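Local coordinates for esterase (PDB 3DOH), which is a thermostable esterase with an immunoglobulin-like domain and an alpha/beta-hydrolase domain, probably hydrolysing carboxylic esters, at residues Ile141-Ala146 with Arg161-Lys166. Residues are numbered along the deposited sequence; the frame is centred on the assembly and turned at random.
Sequences IDDFLA and RLFVPK. With SO4 (sulfate ion), chain G.
Arg161 reaches across to the backbone of Phe144 and fastens its guanidinium group there. Two successive bends along the side chain, chi2 -66° and chi3 -71°, turn the group back toward the neighbouring strand, where NH2 donates to Phe144 O at 3.0 Å, in the carbonyl plane. NE adds a weak bond to the same oxygen, while Ile141 O lies 2.8 Å from Arg161 NH2. The edge carrying NH1 and NH2 meets a sulfate ion, probably from the crystallisation liquor, through weak bonds, and NH1 also donates to Asn190 O. With an alanine in place of Arg161, Phe144 O would probably lose both side-chain donors, and Asn190 O and the sulfate their bonds from the guanidinium.

The tight part lies beside this grip. Phe163 CB sits over the centre of the Phe144 ring, 3.8 Å from its centroid, in a CH-pi contact, and the two rings lie oblique to each other; Val216 and Ala204 close in on both phenylalanines. On the face bearing Leu145 the packing is thinner: Leu145, exposed, touches Val164 only through CD1 and CG2, 4.3 Å apart. A hydrogen bond from Leu162 N to Leu145 O, 3.0 Å, and a weak one back from Leu145 N to Leu162 O hold the backbones. Together these contacts pair strands 144-150 and 157-163 into an antiparallel beta hairpin at the margin of the central sheet of the alpha/beta-hydrolase fold.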
# COMPACT_ATOMS: atom_id res chain seq x y z
N ILE A 141 10.29 38.57 -0.44
CA ILE A 141 9.61 39.49 0.46
C ILE A 141 10.56 40.54 1.01
O ILE A 141 10.15 41.63 1.41
CB ILE A 141 8.94 38.75 1.64
CG1 ILE A 141 7.64 38.10 1.19
CG2 ILE A 141 8.70 39.70 2.80
CD1 ILE A 141 6.89 37.39 2.30
N ASP A 142 11.85 40.21 1.03
CA ASP A 142 12.87 41.13 1.47
C ASP A 142 13.34 42.11 0.39
O ASP A 142 14.12 42.98 0.69
CB ASP A 142 14.04 40.37 2.09
CG ASP A 142 14.80 39.52 1.05
OD1 ASP A 142 14.40 39.53 -0.17
OD2 ASP A 142 15.78 38.84 1.48
N ASP A 143 12.87 41.99 -0.85
CA ASP A 143 13.11 43.06 -1.84
C ASP A 143 12.08 44.18 -1.87
O ASP A 143 12.28 45.15 -2.60
CB ASP A 143 13.22 42.52 -3.27
CG ASP A 143 14.23 41.43 -3.40
OD1 ASP A 143 15.40 41.67 -3.03
OD2 ASP A 143 13.86 40.32 -3.87
N PHE A 144 10.98 44.01 -1.15
CA PHE A 144 9.91 45.00 -1.05
C PHE A 144 10.24 45.81 0.16
O PHE A 144 10.15 45.32 1.30
CB PHE A 144 8.54 44.35 -0.74
CG PHE A 144 7.89 43.67 -1.90
CD1 PHE A 144 8.49 42.57 -2.52
CD2 PHE A 144 6.66 44.13 -2.38
CE1 PHE A 144 7.92 41.94 -3.61
CE2 PHE A 144 6.04 43.49 -3.49
CZ PHE A 144 6.68 42.38 -4.09
N LEU A 145 10.62 47.05 -0.07
CA LEU A 145 10.73 48.06 0.98
C LEU A 145 9.43 48.24 1.74
O LEU A 145 8.34 48.12 1.17
CB LEU A 145 11.11 49.39 0.33
CG LEU A 145 12.42 49.33 -0.44
CD1 LEU A 145 12.50 50.47 -1.42
CD2 LEU A 145 13.55 49.32 0.58
N ALA A 146 9.54 48.51 3.03
CA ALA A 146 8.38 48.78 3.88
C ALA A 146 8.21 50.28 4.05
O ALA A 146 9.19 51.00 4.23
CB ALA A 146 8.52 48.10 5.22
N ARG A 161 4.07 47.79 1.09
CA ARG A 161 5.32 47.20 0.66
C ARG A 161 5.40 47.53 -0.80
O ARG A 161 4.42 47.37 -1.52
CB ARG A 161 5.34 45.66 0.83
CG ARG A 161 5.14 45.09 2.22
CD ARG A 161 6.25 45.40 3.21
NE ARG A 161 7.50 44.70 2.96
CZ ARG A 161 8.15 43.90 3.82
NH1 ARG A 161 7.69 43.66 5.05
NH2 ARG A 161 9.28 43.34 3.43
N LEU A 162 6.57 47.97 -1.24
CA LEU A 162 6.78 48.39 -2.62
C LEU A 162 8.03 47.75 -3.19
O LEU A 162 9.07 47.84 -2.57
CB LEU A 162 6.94 49.91 -2.67
CG LEU A 162 7.42 50.54 -3.98
CD1 LEU A 162 6.25 50.72 -4.96
CD2 LEU A 162 8.06 51.88 -3.70
N PHE A 163 7.94 47.13 -4.36
CA PHE A 163 9.12 46.57 -5.07
C PHE A 163 9.59 47.58 -6.09
O PHE A 163 8.83 48.05 -6.91
CB PHE A 163 8.76 45.24 -5.78
CG PHE A 163 9.89 44.60 -6.60
CD1 PHE A 163 10.77 43.65 -6.01
CD2 PHE A 163 10.01 44.86 -7.97
CE1 PHE A 163 11.77 42.97 -6.78
CE2 PHE A 163 11.02 44.22 -8.76
CZ PHE A 163 11.91 43.27 -8.15
N VAL A 164 10.86 47.92 -6.05
CA VAL A 164 11.44 48.80 -7.04
C VAL A 164 12.37 47.97 -7.95
O VAL A 164 13.21 47.25 -7.45
CB VAL A 164 12.21 49.94 -6.29
CG1 VAL A 164 13.07 50.81 -7.24
CG2 VAL A 164 11.22 50.80 -5.46
N PRO A 165 12.22 48.06 -9.29
CA PRO A 165 13.09 47.23 -10.16
C PRO A 165 14.58 47.55 -9.98
O PRO A 165 14.93 48.63 -9.53
CB PRO A 165 12.61 47.56 -11.59
CG PRO A 165 11.55 48.64 -11.48
CD PRO A 165 11.29 48.94 -10.04
N LYS A 166 15.45 46.60 -10.32
CA LYS A 166 16.88 46.80 -10.21
C LYS A 166 17.60 46.71 -11.54
O LYS A 166 17.20 45.94 -12.42
CB LYS A 166 17.51 45.81 -9.22
CG LYS A 166 16.86 44.39 -9.19
CD LYS A 166 17.90 43.24 -9.10
CE LYS A 166 19.14 43.63 -8.28
NZ LYS A 166 20.18 42.50 -8.13
S SO4 G . 11.73 41.65 5.49
O1 SO4 G . 10.37 41.75 6.02
O2 SO4 G . 12.64 41.80 6.63
O3 SO4 G . 11.99 42.68 4.48
O4 SO4 G . 11.93 40.33 4.87